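Local structure of sulfoquinovosidase (Escherichia coli, 5AEG) at residues A46-F51 against F55-K60; V365-F370 against G407-T412. The protein hydrolyses plant sulfolipids, sulfoquinovosyl diacylglycerols, and simpler sulfoquinovosides such as sulfoquinovosyl glycerol, releasing sulfoquinovose for breakdown by sulfoglycolysis. All coordinates share one frame; numbering follows the deposited sequence.

Contact 1: A46-F51 against F55-K60; sequences ADIDMF and FSIKDK
Ile48 and Ile57 face each other as a non-hydrogen-bonded pair, their side chains alongside and pointing the same way, with Ile48 CG1 3.8 Å from Ile57 CD1. The other branch of Ile48 serves a different partner: chi1 of -64° sets CG2 anti to the backbone N, and this methyl meets the edge of the Phe55 ring, in its plane, 3.8 Å from Phe55 CD2. With an alanine here both branches are gone, which would probably open a gap between the Phe55 edge and Ile57. Met50 flanks the same ring with CG 3.9 Å from Phe55 CE2, while its sulfur makes an oblique Met-aromatic contact; Met50 O stands over one ring face, offset toward the rim.

Strands 39-49 and 56-74 form a beta hairpin of the N-terminal, galactose mutarotase-like domain of GH31 enzymes. Two hydrogen-bonded pairs set its register. Asp47 N gives to Lys58 O at 2.9 Å and Lys58 N returns the bond to Asp47 O; next to the turn, Ser56 N gives to Asp49 O at a short 2.6 Å, with Asp49 N bonded to Ser56 O.

The face carrying Asp47, Asp49, Ser56 and Lys58 is polar. One water there bridges Asp47 O, Asp49 OD2 and Ser56 OG, 2.9 Å from the hydroxyl. Farther out, Arg116 forms a salt bridge with Asp59, and Trp149 and His426 meet the Phe55 ring.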
loop_
_atom_site.group_PDB
_atom_site.type_symbol
_atom_site.label_atom_id
_atom_site.label_comp_id
_atom_site.label_asym_id
_atom_site.label_seq_id
_atom_site.Cartn_x
_atom_site.Cartn_y
_atom_site.Cartn_z
ATOM N N ALA A 46 -26.495 -1.296 0.766
ATOM C CA ALA A 46 -25.317 -1.959 0.172
ATOM C C ALA A 46 -25.615 -3.378 -0.365
ATOM O O ALA A 46 -26.204 -4.167 0.331
ATOM C CB ALA A 46 -24.214 -2.021 1.191
ATOM N N ASP A 47 -25.212 -3.662 -1.598
ATOM C CA ASP A 47 -25.459 -4.966 -2.227
ATOM C C ASP A 47 -24.115 -5.625 -2.479
ATOM O O ASP A 47 -23.437 -5.290 -3.434
ATOM C CB ASP A 47 -26.174 -4.720 -3.537
ATOM C CG ASP A 47 -26.545 -6.033 -4.274
ATOM O OD1 ASP A 47 -26.308 -7.095 -3.702
ATOM O OD2 ASP A 47 -27.080 -5.969 -5.405
ATOM N N ILE A 48 -23.725 -6.470 -1.563
ATOM C CA ILE A 48 -22.351 -6.971 -1.475
ATOM C C ILE A 48 -22.316 -8.443 -1.767
ATOM O O ILE A 48 -23.079 -9.179 -1.134
ATOM C CB ILE A 48 -21.808 -6.775 -0.084
ATOM C CG1 ILE A 48 -21.729 -5.284 0.197
ATOM C CG2 ILE A 48 -20.406 -7.381 0.046
ATOM C CD1 ILE A 48 -21.389 -4.926 1.638
ATOM N N ASP A 49 -21.511 -8.861 -2.764
ATOM C CA ASP A 49 -21.183 -10.291 -2.912
ATOM C C ASP A 49 -19.690 -10.398 -2.659
ATOM O O ASP A 49 -18.918 -9.810 -3.439
ATOM C CB ASP A 49 -21.550 -10.779 -4.306
ATOM C CG ASP A 49 -23.041 -10.725 -4.557
ATOM O OD1 ASP A 49 -23.801 -11.322 -3.779
ATOM O OD2 ASP A 49 -23.436 -10.001 -5.472
ATOM N N MET A 50 -19.320 -11.055 -1.549
ATOM C CA MET A 50 -17.958 -11.059 -1.066
ATOM C C MET A 50 -16.951 -11.765 -1.978
ATOM O O MET A 50 -15.748 -11.320 -2.107
ATOM C CB MET A 50 -17.907 -11.692 0.282
ATOM C CG MET A 50 -18.756 -10.901 1.262
ATOM S SD MET A 50 -18.427 -11.221 2.995
ATOM C CE MET A 50 -19.182 -12.885 3.179
ATOM N N PHE A 51 -17.392 -12.864 -2.609
ATOM C CA PHE A 51 -16.494 -13.722 -3.400
ATOM C C PHE A 51 -15.120 -13.986 -2.735
ATOM O O PHE A 51 -14.011 -13.753 -3.344
ATOM C CB PHE A 51 -16.303 -13.073 -4.788
ATOM C CG PHE A 51 -17.507 -13.099 -5.655
ATOM C CD1 PHE A 51 -17.991 -14.341 -6.122
ATOM C CD2 PHE A 51 -18.171 -11.933 -6.045
ATOM C CE1 PHE A 51 -19.094 -14.382 -6.935
ATOM C CE2 PHE A 51 -19.292 -11.975 -6.890
ATOM C CZ PHE A 51 -19.751 -13.199 -7.326
ATOM N N PHE A 55 -14.483 -8.662 -3.704
ATOM C CA PHE A 55 -15.781 -8.103 -3.451
ATOM C C PHE A 55 -16.443 -7.565 -4.681
ATOM O O PHE A 55 -15.866 -6.775 -5.442
ATOM C CB PHE A 55 -15.697 -6.948 -2.439
ATOM C CG PHE A 55 -15.498 -7.358 -1.059
ATOM C CD1 PHE A 55 -14.226 -7.533 -0.517
ATOM C CD2 PHE A 55 -16.597 -7.512 -0.207
ATOM C CE1 PHE A 55 -14.038 -7.874 0.770
ATOM C CE2 PHE A 55 -16.410 -7.831 1.100
ATOM C CZ PHE A 55 -15.140 -8.033 1.630
ATOM N N SER A 56 -17.715 -7.906 -4.828
ATOM C CA SER A 56 -18.585 -7.173 -5.733
ATOM C C SER A 56 -19.489 -6.314 -4.854
ATOM O O SER A 56 -20.230 -6.829 -4.064
ATOM C CB SER A 56 -19.451 -8.134 -6.525
ATOM O OG SER A 56 -20.460 -7.400 -7.159
ATOM N N ILE A 57 -19.346 -5.021 -4.957
ATOM C CA ILE A 57 -20.023 -4.084 -4.046
ATOM C C ILE A 57 -20.685 -3.029 -4.881
ATOM O O ILE A 57 -20.062 -2.330 -5.634
ATOM C CB ILE A 57 -19.144 -3.574 -2.871
ATOM C CG1 ILE A 57 -19.896 -2.483 -2.093
ATOM C CG2 ILE A 57 -17.743 -3.136 -3.289
ATOM C CD1 ILE A 57 -19.421 -2.373 -0.655
ATOM N N LYS A 58 -21.989 -2.947 -4.799
ATOM C CA LYS A 58 -22.703 -1.879 -5.508
ATOM C C LYS A 58 -23.904 -1.358 -4.709
ATOM O O LYS A 58 -24.341 -2.013 -3.792
ATOM C CB LYS A 58 -23.181 -2.390 -6.842
ATOM C CG LYS A 58 -24.247 -3.452 -6.701
ATOM C CD LYS A 58 -25.206 -3.390 -7.896
ATOM C CE LYS A 58 -24.524 -3.688 -9.217
ATOM N NZ LYS A 58 -23.955 -5.062 -9.158
ATOM N N ASP A 59 -24.449 -0.207 -5.093
ATOM C CA ASP A 59 -25.613 0.315 -4.336
ATOM C C ASP A 59 -26.976 -0.213 -4.858
ATOM O O ASP A 59 -27.133 -0.417 -6.052
ATOM C CB ASP A 59 -25.629 1.830 -4.423
ATOM C CG ASP A 59 -26.273 2.465 -3.210
ATOM O OD1 ASP A 59 -26.794 1.744 -2.300
ATOM O OD2 ASP A 59 -26.192 3.697 -3.191
ATOM N N LYS A 60 -27.937 -0.428 -3.967
ATOM C CA LYS A 60 -29.347 -0.352 -4.311
ATOM C C LYS A 60 -29.821 1.056 -3.896
ATOM O O LYS A 60 -30.230 1.227 -2.778
ATOM C CB LYS A 60 -30.195 -1.385 -3.564
ATOM C CG LYS A 60 -29.664 -2.799 -3.621
ATOM C CD LYS A 60 -30.567 -3.751 -2.833
ATOM C CE LYS A 60 -31.737 -4.240 -3.674
ATOM N NZ LYS A 60 -31.274 -5.308 -4.614
HETATM O O HOH W 1 -22.798 -6.961 -5.428
#

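Contact 2: V365-F370 against G407-T412; sequences VEFGEF and GEYLPT
Tyr409 and Pro411 receive the two methyls of Val365 in a purely apolar contact. They belong to the loop that follows strand 401-404, the fourth strand of the TIM barrel, while Val365 lies on an outer strand of a small three-stranded antiparallel sheet inserted in the same domain.

Along the loop, Glu408 follows Gly407. Assigned to the active site by similarity, it forms a salt bridge with Arg455 rather than meeting 365-370. Tyr409 follows, and here the contact begins. Its CG is anti to the backbone N (chi1 -173°), carrying the ring across to the sheet, where Tyr409 CE2 lies 3.7 Å from Val365 CG1; the two side chains pass each other at a slant. Phe367 CE1 comes more loosely to the edge of the tyrosine ring, near its plane, 4.5 Å from Tyr409 CD2. The Phe367 ring also meets Trp304, a substrate-binding residue, and Tyr337 edge-to-face, so this aromatic cluster runs from the loop toward the sulfoquinovosyl site. Tyr337 has a second tie to the loop, a hydrogen bond from its hydroxyl to Tyr409 O.

Leu410 points away from 365-370, packing on helix 422-444 and also on Val374 of strand 370-374. Pro411 swings back to the sheet and lays its CG 3.9 Å above one face of the Tyr409 ring, off toward the rim. That same Pro411 CG is 3.8 Å from Val365 CG2.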
loop_
_atom_site.group_PDB
_atom_site.type_symbol
_atom_site.label_atom_id
_atom_site.label_comp_id
_atom_site.label_asym_id
_atom_site.label_seq_id
_atom_site.Cartn_x
_atom_site.Cartn_y
_atom_site.Cartn_z
ATOM N N VAL A 365 -14.028 -18.397 8.219
ATOM C CA VAL A 365 -13.949 -18.126 6.799
ATOM C C VAL A 365 -13.410 -19.355 6.140
ATOM O O VAL A 365 -12.478 -19.982 6.666
ATOM C CB VAL A 365 -13.024 -16.944 6.528
ATOM C CG1 VAL A 365 -12.895 -16.715 5.054
ATOM C CG2 VAL A 365 -13.563 -15.692 7.194
ATOM N N GLU A 366 -13.978 -19.702 5.007
ATOM C CA GLU A 366 -13.466 -20.819 4.186
ATOM C C GLU A 366 -12.326 -20.344 3.373
ATOM O O GLU A 366 -12.467 -19.353 2.690
ATOM C CB GLU A 366 -14.508 -21.329 3.196
ATOM C CG GLU A 366 -15.466 -22.294 3.838
ATOM C CD GLU A 366 -16.655 -22.692 2.976
ATOM O OE1 GLU A 366 -17.187 -21.851 2.201
ATOM O OE2 GLU A 366 -17.079 -23.864 3.111
ATOM N N PHE A 367 -11.195 -21.040 3.461
ATOM C CA PHE A 367 -10.107 -20.903 2.477
ATOM C C PHE A 367 -9.927 -22.258 1.775
ATOM O O PHE A 367 -8.844 -22.835 1.716
ATOM C CB PHE A 367 -8.830 -20.383 3.127
ATOM C CG PHE A 367 -8.983 -19.015 3.747
ATOM C CD1 PHE A 367 -8.991 -17.872 2.952
ATOM C CD2 PHE A 367 -9.165 -18.877 5.129
ATOM C CE1 PHE A 367 -9.149 -16.612 3.522
ATOM C CE2 PHE A 367 -9.318 -17.630 5.709
ATOM C CZ PHE A 367 -9.279 -16.491 4.896
ATOM N N GLY A 368 -11.049 -22.769 1.289
ATOM C CA GLY A 368 -11.087 -23.852 0.342
ATOM C C GLY A 368 -11.571 -24.993 1.162
ATOM O O GLY A 368 -12.709 -24.993 1.667
ATOM N N GLU A 369 -10.661 -25.915 1.372
ATOM C CA GLU A 369 -10.988 -27.126 2.088
ATOM C C GLU A 369 -10.947 -26.858 3.627
ATOM O O GLU A 369 -11.645 -27.541 4.397
ATOM C CB GLU A 369 -10.106 -28.326 1.584
ATOM C CG GLU A 369 -8.654 -28.053 1.083
ATOM C CD GLU A 369 -8.486 -27.710 -0.415
ATOM O OE1 GLU A 369 -8.403 -28.639 -1.257
ATOM O OE2 GLU A 369 -8.364 -26.500 -0.756
ATOM N N PHE A 370 -10.192 -25.819 4.045
ATOM C CA PHE A 370 -9.982 -25.486 5.473
ATOM C C PHE A 370 -10.551 -24.137 5.865
ATOM O O PHE A 370 -10.804 -23.324 5.014
ATOM C CB PHE A 370 -8.488 -25.561 5.797
ATOM C CG PHE A 370 -7.912 -26.943 5.532
ATOM C CD1 PHE A 370 -8.024 -27.981 6.503
ATOM C CD2 PHE A 370 -7.376 -27.264 4.275
ATOM C CE1 PHE A 370 -7.501 -29.263 6.251
ATOM C CE2 PHE A 370 -6.870 -28.553 4.010
ATOM C CZ PHE A 370 -6.929 -29.546 4.997
ATOM N N GLY A 407 -5.687 -8.531 6.069
ATOM C CA GLY A 407 -6.266 -7.283 6.547
ATOM C C GLY A 407 -7.383 -6.764 5.700
ATOM O O GLY A 407 -8.210 -5.979 6.199
ATOM N N GLU A 408 -7.395 -7.188 4.409
ATOM C CA GLU A 408 -8.316 -6.721 3.399
ATOM C C GLU A 408 -9.649 -7.492 3.346
ATOM O O GLU A 408 -10.514 -7.159 2.578
ATOM C CB GLU A 408 -7.624 -6.647 1.987
ATOM C CG GLU A 408 -7.489 -7.985 1.271
ATOM C CD GLU A 408 -6.434 -8.921 1.871
ATOM O OE1 GLU A 408 -5.657 -8.438 2.698
ATOM O OE2 GLU A 408 -6.403 -10.157 1.506
ATOM N N TYR A 409 -9.756 -8.544 4.116
ATOM C CA TYR A 409 -10.867 -9.437 4.023
ATOM C C TYR A 409 -11.462 -9.677 5.401
ATOM O O TYR A 409 -11.567 -10.784 5.848
ATOM C CB TYR A 409 -10.534 -10.763 3.257
ATOM C CG TYR A 409 -11.823 -11.613 3.023
ATOM C CD1 TYR A 409 -13.096 -10.978 2.813
ATOM C CD2 TYR A 409 -11.809 -13.009 3.093
ATOM C CE1 TYR A 409 -14.254 -11.698 2.629
ATOM C CE2 TYR A 409 -13.008 -13.744 2.933
ATOM C CZ TYR A 409 -14.210 -13.083 2.694
ATOM O OH TYR A 409 -15.389 -13.769 2.472
ATOM N N LEU A 410 -11.842 -8.603 6.070
ATOM C CA LEU A 410 -12.886 -8.658 7.158
ATOM C C LEU A 410 -14.252 -8.832 6.442
ATOM O O LEU A 410 -14.679 -7.964 5.675
ATOM C CB LEU A 410 -12.962 -7.410 8.003
ATOM C CG LEU A 410 -14.090 -7.558 9.062
ATOM C CD1 LEU A 410 -13.642 -8.525 10.190
ATOM C CD2 LEU A 410 -14.580 -6.261 9.619
ATOM N N PRO A 411 -14.913 -9.999 6.596
ATOM C CA PRO A 411 -16.194 -10.202 5.905
ATOM C C PRO A 411 -17.220 -9.238 6.415
ATOM O O PRO A 411 -17.178 -8.836 7.605
ATOM C CB PRO A 411 -16.587 -11.660 6.291
ATOM C CG PRO A 411 -15.276 -12.325 6.484
ATOM C CD PRO A 411 -14.552 -11.245 7.317
ATOM N N THR A 412 -18.073 -8.815 5.517
ATOM C CA THR A 412 -19.051 -7.784 5.879
ATOM C C THR A 412 -20.298 -8.268 6.614
ATOM O O THR A 412 -21.153 -7.454 7.021
ATOM C CB THR A 412 -19.468 -6.997 4.639
ATOM O OG1 THR A 412 -19.510 -7.861 3.487
ATOM C CG2 THR A 412 -18.432 -5.934 4.393
#

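Contact 1 is a surface contact of the N-terminal beta domain, made by two neighbouring strands of one hairpin; contact 2 is buried and joins a small sheet of the catalytic domain to the loop after barrel strand 401-404. Their chemistry follows. The hairpin is held mostly by paired backbone bonds, with Ile48, Ile57 and a salt-bridged Asp59 on one face and water among polar groups on the other, whereas 365-370 and 407-412 share no hydrogen bond and meet through side-chain carbons alone. Segment 407-412 also touches contact 1: Met50 SD packs 3.8 Å from Pro411 CB, and Phe55 CZ lies 3.8 Å from Tyr409 CD1, so the turn end of the hairpin rests against the loop carrying Glu408.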